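Local coordinates for betainyl-CoA thiolase (Pseudomonas putida, PDB 2HLJ), which probably transfers or hydrolyses acyl groups carried as CoA thioesters, betainyl-CoA among them, as a hotdog-fold enzyme of the thioesterase-like superfamily, at residues A4-V17 against E69-Q81. Residues are numbered along the deposited sequence; the frame is centred on the assembly and turned at random.
Sequences ALITYRTTVQEDWV and EVKLGTEVWVQTQ
Thr10 and Val76 pair through two nearly straight backbone hydrogen bonds, Val76 N to Thr10 O at 2.9 Å and Thr10 N to Val76 O at 3.0 Å. Val78 N to Tyr8 O, Thr7 N to Val78 O and Thr80 N to Leu5 O continue the ladder one way, past a classic beta bulge, Thr7-Tyr8 opposite Val78, that brings Ile6 and Arg9 to the same face. At the other end, Val12 N binds Thr74 O and Val12 O takes Gly73 N, leading into the type II turn Lys71-Thr74.

The hydroxyls of Thr7 and Thr80 meet at 2.7 Å between their OG1 atoms. Thr7 OG1 sits between its backbone N and carbonyl carbon (chi1 41°), which turns it to Thr80. Thr80 OG1 is also hydrogen-bonded to His94 ND1 of strand 89-98.

On the face of Ile6, Arg9 and Trp77, Ile6 CD1 lies over the five-membered ring of Trp77, 4.0 Å from its centroid, a CH-pi contact. Trp77 NE1 donates within the ring plane to Gln79 OE1, at 3.0 Å. The Arg9 chain runs alongside Trp77, its guanidinium plane 58° from the ring.

Val12 CG2 packs on Val70 CG1, and the Leu72 CD1 methyl packs against the backbone of Glu14. On the face of Thr10, Val76 and Val78, Val78 touches Ile31 of helix 25-43. Strand 6-11, outermost within this chain, joins strand 75-85 in the antiparallel sheet that wraps the hotdog helix.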
loop_
_atom_site.group_PDB
_atom_site.type_symbol
_atom_site.label_atom_id
_atom_site.label_comp_id
_atom_site.label_asym_id
_atom_site.label_seq_id
_atom_site.Cartn_x
_atom_site.Cartn_y
_atom_site.Cartn_z
ATOM N N ALA A 4 -3.624 1.380 24.151
ATOM C CA ALA A 4 -3.423 1.971 22.844
ATOM C C ALA A 4 -4.726 2.391 22.157
ATOM O O ALA A 4 -5.787 1.824 22.394
ATOM C CB ALA A 4 -2.735 0.984 21.974
ATOM N N LEU A 5 -4.619 3.363 21.254
ATOM C CA LEU A 5 -5.739 3.756 20.431
ATOM C C LEU A 5 -6.035 2.692 19.359
ATOM O O LEU A 5 -5.195 2.437 18.510
ATOM C CB LEU A 5 -5.452 5.112 19.763
ATOM C CG LEU A 5 -6.573 5.668 18.866
ATOM C CD1 LEU A 5 -7.865 5.991 19.654
ATOM C CD2 LEU A 5 -6.104 6.891 18.129
ATOM N N ILE A 6 -7.232 2.102 19.414
ATOM C CA ILE A 6 -7.754 1.223 18.362
ATOM C C ILE A 6 -8.750 2.015 17.496
ATOM O O ILE A 6 -9.696 2.589 17.993
ATOM C CB ILE A 6 -8.414 -0.043 18.956
ATOM C CG1 ILE A 6 -7.368 -0.854 19.706
ATOM C CG2 ILE A 6 -9.045 -0.908 17.868
ATOM C CD1 ILE A 6 -7.906 -2.009 20.471
ATOM N N THR A 7 -8.513 2.052 16.190
ATOM C CA THR A 7 -9.291 2.885 15.285
ATOM C C THR A 7 -10.261 2.089 14.424
ATOM O O THR A 7 -11.255 2.638 13.889
ATOM C CB THR A 7 -8.353 3.680 14.400
ATOM O OG1 THR A 7 -7.283 2.852 13.991
ATOM C CG2 THR A 7 -7.776 4.803 15.180
ATOM N N TYR A 8 -10.005 0.791 14.300
ATOM C CA TYR A 8 -10.763 -0.022 13.352
ATOM C C TYR A 8 -10.642 -1.485 13.696
ATOM O O TYR A 8 -9.578 -1.936 14.073
ATOM C CB TYR A 8 -10.322 0.266 11.897
ATOM C CG TYR A 8 -11.276 -0.293 10.862
ATOM C CD1 TYR A 8 -12.492 0.314 10.641
ATOM C CD2 TYR A 8 -10.976 -1.445 10.137
ATOM C CE1 TYR A 8 -13.378 -0.172 9.713
ATOM C CE2 TYR A 8 -11.874 -1.954 9.203
ATOM C CZ TYR A 8 -13.074 -1.303 8.996
ATOM O OH TYR A 8 -14.017 -1.759 8.077
ATOM N N ARG A 9 -11.757 -2.207 13.607
ATOM C CA ARG A 9 -11.778 -3.664 13.777
ATOM C C ARG A 9 -12.593 -4.280 12.687
ATOM O O ARG A 9 -13.633 -3.726 12.302
ATOM C CB ARG A 9 -12.466 -4.078 15.074
ATOM C CG ARG A 9 -12.001 -3.403 16.319
ATOM C CD ARG A 9 -12.889 -3.867 17.484
ATOM N NE ARG A 9 -12.465 -3.331 18.767
ATOM C CZ ARG A 9 -11.478 -3.837 19.512
ATOM N NH1 ARG A 9 -10.775 -4.906 19.112
ATOM N NH2 ARG A 9 -11.185 -3.263 20.679
ATOM N N THR A 10 -12.158 -5.452 12.209
ATOM C CA THR A 10 -12.914 -6.173 11.188
ATOM C C THR A 10 -12.508 -7.653 11.206
ATOM O O THR A 10 -11.577 -8.053 11.918
ATOM C CB THR A 10 -12.760 -5.530 9.747
ATOM O OG1 THR A 10 -13.715 -6.085 8.838
ATOM C CG2 THR A 10 -11.367 -5.721 9.169
ATOM N N THR A 11 -13.280 -8.459 10.496
ATOM C CA THR A 11 -12.987 -9.881 10.280
ATOM C C THR A 11 -12.602 -10.027 8.806
ATOM O O THR A 11 -13.291 -9.506 7.936
ATOM C CB THR A 11 -14.200 -10.751 10.691
ATOM O OG1 THR A 11 -14.417 -10.613 12.094
ATOM C CG2 THR A 11 -13.975 -12.218 10.427
ATOM N N VAL A 12 -11.475 -10.688 8.521
ATOM C CA VAL A 12 -11.051 -10.912 7.130
ATOM C C VAL A 12 -12.076 -11.759 6.378
ATOM O O VAL A 12 -12.332 -12.907 6.744
ATOM C CB VAL A 12 -9.710 -11.589 7.057
ATOM C CG1 VAL A 12 -9.325 -11.963 5.607
ATOM C CG2 VAL A 12 -8.642 -10.703 7.743
ATOM N N GLN A 13 -12.572 -11.195 5.278
ATOM C CA GLN A 13 -13.655 -11.767 4.484
ATOM C C GLN A 13 -13.066 -12.513 3.280
ATOM O O GLN A 13 -11.933 -12.277 2.907
ATOM C CB GLN A 13 -14.620 -10.649 4.011
ATOM C CG GLN A 13 -14.075 -9.181 4.047
ATOM C CD GLN A 13 -15.152 -8.133 3.708
ATOM O OE1 GLN A 13 -15.592 -7.362 4.571
ATOM N NE2 GLN A 13 -15.564 -8.100 2.458
ATOM N N GLU A 14 -13.853 -13.416 2.703
ATOM C CA GLU A 14 -13.427 -14.225 1.584
ATOM C C GLU A 14 -13.062 -13.404 0.349
ATOM O O GLU A 14 -12.255 -13.856 -0.438
ATOM C CB GLU A 14 -14.494 -15.235 1.212
ATOM C CG GLU A 14 -13.967 -16.400 0.392
ATOM C CD GLU A 14 -14.962 -17.571 0.282
ATOM O OE1 GLU A 14 -15.943 -17.624 1.061
ATOM O OE2 GLU A 14 -14.734 -18.437 -0.591
ATOM N N ASP A 15 -13.594 -12.194 0.189
ATOM C CA ASP A 15 -13.207 -11.425 -1.007
ATOM C C ASP A 15 -11.920 -10.632 -0.836
ATOM O O ASP A 15 -11.493 -9.936 -1.767
ATOM C CB ASP A 15 -14.345 -10.569 -1.582
ATOM C CG ASP A 15 -14.923 -9.614 -0.589
ATOM O OD1 ASP A 15 -14.471 -9.613 0.577
ATOM O OD2 ASP A 15 -15.866 -8.888 -0.985
ATOM N N TRP A 16 -11.267 -10.793 0.311
ATOM C CA TRP A 16 -9.930 -10.229 0.530
ATOM C C TRP A 16 -8.757 -11.205 0.483
ATOM O O TRP A 16 -7.587 -10.796 0.647
ATOM C CB TRP A 16 -9.890 -9.523 1.877
ATOM C CG TRP A 16 -10.723 -8.291 1.949
ATOM C CD1 TRP A 16 -11.392 -7.680 0.926
ATOM C CD2 TRP A 16 -10.940 -7.502 3.096
ATOM N NE1 TRP A 16 -12.009 -6.577 1.372
ATOM C CE2 TRP A 16 -11.743 -6.421 2.704
ATOM C CE3 TRP A 16 -10.526 -7.593 4.428
ATOM C CZ2 TRP A 16 -12.180 -5.447 3.602
ATOM C CZ3 TRP A 16 -10.952 -6.624 5.317
ATOM C CH2 TRP A 16 -11.766 -5.561 4.899
ATOM N N VAL A 17 -9.043 -12.481 0.252
ATOM C CA VAL A 17 -8.045 -13.506 0.342
ATOM C C VAL A 17 -7.811 -14.166 -1.006
ATOM O O VAL A 17 -8.667 -14.132 -1.866
ATOM C CB VAL A 17 -8.334 -14.566 1.452
ATOM C CG1 VAL A 17 -8.606 -13.887 2.823
ATOM C CG2 VAL A 17 -9.457 -15.489 1.087
ATOM N N GLU A 69 1.326 -13.396 7.425
ATOM C CA GLU A 69 0.107 -13.738 6.690
ATOM C C GLU A 69 -1.076 -13.656 7.623
ATOM O O GLU A 69 -0.960 -13.885 8.835
ATOM C CB GLU A 69 0.216 -15.140 6.073
ATOM C CG GLU A 69 0.041 -16.295 7.077
ATOM C CD GLU A 69 1.186 -16.391 8.118
ATOM O OE1 GLU A 69 2.311 -15.887 7.845
ATOM O OE2 GLU A 69 0.960 -16.975 9.206
ATOM N N VAL A 70 -2.229 -13.332 7.056
ATOM C CA VAL A 70 -3.451 -13.265 7.817
ATOM C C VAL A 70 -4.465 -14.103 7.082
ATOM O O VAL A 70 -4.673 -13.943 5.883
ATOM C CB VAL A 70 -3.918 -11.803 7.984
ATOM C CG1 VAL A 70 -5.181 -11.746 8.775
ATOM C CG2 VAL A 70 -2.813 -10.978 8.667
ATOM N N LYS A 71 -5.069 -15.030 7.802
ATOM C CA LYS A 71 -5.903 -16.026 7.192
ATOM C C LYS A 71 -7.384 -15.603 7.197
ATOM O O LYS A 71 -7.837 -14.792 8.019
ATOM C CB LYS A 71 -5.717 -17.391 7.893
ATOM C CG LYS A 71 -4.316 -18.006 7.819
ATOM C CD LYS A 71 -4.282 -19.292 8.621
ATOM C CE LYS A 71 -2.910 -19.966 8.630
ATOM N NZ LYS A 71 -2.405 -20.326 7.266
ATOM N N LEU A 72 -8.141 -16.182 6.284
ATOM C CA LEU A 72 -9.612 -16.076 6.312
ATOM C C LEU A 72 -10.226 -16.177 7.713
ATOM O O LEU A 72 -9.915 -17.092 8.464
ATOM C CB LEU A 72 -10.216 -17.177 5.460
ATOM C CG LEU A 72 -11.740 -17.158 5.274
ATOM C CD1 LEU A 72 -12.162 -15.889 4.519
ATOM C CD2 LEU A 72 -12.156 -18.396 4.492
ATOM N N GLY A 73 -11.104 -15.231 8.055
ATOM C CA GLY A 73 -11.858 -15.272 9.318
ATOM C C GLY A 73 -11.125 -14.722 10.519
ATOM O O GLY A 73 -11.679 -14.628 11.613
ATOM N N THR A 74 -9.882 -14.321 10.342
ATOM C CA THR A 74 -9.168 -13.736 11.422
ATOM C C THR A 74 -9.801 -12.394 11.818
ATOM O O THR A 74 -10.105 -11.547 10.942
ATOM C CB THR A 74 -7.703 -13.535 11.046
ATOM O OG1 THR A 74 -7.139 -14.793 10.643
ATOM C CG2 THR A 74 -6.929 -13.008 12.234
ATOM N N GLU A 75 -10.026 -12.219 13.130
ATOM C CA GLU A 75 -10.489 -10.944 13.685
ATOM C C GLU A 75 -9.270 -10.086 13.932
ATOM O O GLU A 75 -8.401 -10.467 14.686
ATOM C CB GLU A 75 -11.247 -11.162 14.989
ATOM C CG GLU A 75 -12.554 -11.945 14.774
ATOM C CD GLU A 75 -13.061 -12.658 16.048
ATOM O OE1 GLU A 75 -12.406 -13.627 16.512
ATOM O OE2 GLU A 75 -14.135 -12.265 16.548
ATOM N N VAL A 76 -9.218 -8.931 13.292
ATOM C CA VAL A 76 -8.056 -8.079 13.385
ATOM C C VAL A 76 -8.488 -6.685 13.797
ATOM O O VAL A 76 -9.644 -6.311 13.622
ATOM C CB VAL A 76 -7.242 -8.025 12.041
ATOM C CG1 VAL A 76 -6.676 -9.412 11.670
ATOM C CG2 VAL A 76 -8.057 -7.397 10.873
ATOM N N TRP A 77 -7.543 -5.924 14.331
ATOM C CA TRP A 77 -7.761 -4.527 14.652
ATOM C C TRP A 77 -6.542 -3.696 14.309
ATOM O O TRP A 77 -5.414 -4.208 14.230
ATOM C CB TRP A 77 -8.134 -4.322 16.146
ATOM C CG TRP A 77 -7.078 -4.549 17.151
ATOM C CD1 TRP A 77 -6.130 -3.643 17.575
ATOM C CD2 TRP A 77 -6.867 -5.733 17.921
ATOM N NE1 TRP A 77 -5.346 -4.213 18.545
ATOM C CE2 TRP A 77 -5.767 -5.497 18.763
ATOM C CE3 TRP A 77 -7.489 -6.990 17.965
ATOM C CZ2 TRP A 77 -5.267 -6.469 19.635
ATOM C CZ3 TRP A 77 -6.999 -7.938 18.843
ATOM C CH2 TRP A 77 -5.888 -7.677 19.647
ATOM N N VAL A 78 -6.786 -2.394 14.143
ATOM C CA VAL A 78 -5.725 -1.439 13.853
ATOM C C VAL A 78 -5.427 -0.579 15.044
ATOM O O VAL A 78 -6.344 -0.051 15.662
ATOM C CB VAL A 78 -6.127 -0.513 12.666
ATOM C CG1 VAL A 78 -4.967 0.346 12.240
ATOM C CG2 VAL A 78 -6.637 -1.336 11.518
ATOM N N GLN A 79 -4.132 -0.412 15.351
ATOM C CA GLN A 79 -3.680 0.602 16.294
ATOM C C GLN A 79 -3.063 1.757 15.518
ATOM O O GLN A 79 -2.429 1.561 14.500
ATOM C CB GLN A 79 -2.669 0.007 17.303
ATOM C CG GLN A 79 -3.417 -0.859 18.319
ATOM C CD GLN A 79 -2.561 -1.653 19.257
ATOM O OE1 GLN A 79 -3.029 -2.652 19.761
ATOM N NE2 GLN A 79 -1.311 -1.239 19.490
ATOM N N THR A 80 -3.278 2.969 15.987
ATOM C CA THR A 80 -2.904 4.143 15.206
ATOM C C THR A 80 -2.197 5.136 16.123
ATOM O O THR A 80 -2.671 5.410 17.224
ATOM C CB THR A 80 -4.100 4.797 14.553
ATOM O OG1 THR A 80 -4.834 3.847 13.737
ATOM C CG2 THR A 80 -3.656 5.983 13.718
ATOM N N GLN A 81 -1.044 5.614 15.684
ATOM C CA GLN A 81 -0.334 6.729 16.346
ATOM C C GLN A 81 -0.128 7.895 15.384
ATOM O O GLN A 81 0.122 7.713 14.168
ATOM C CB GLN A 81 1.019 6.295 16.835
ATOM C CG GLN A 81 0.999 5.129 17.763
ATOM C CD GLN A 81 2.355 4.916 18.448
ATOM O OE1 GLN A 81 2.934 5.847 18.981
ATOM N NE2 GLN A 81 2.833 3.673 18.447
HETATM O O HOH W 1 -1.847 3.293 19.452
#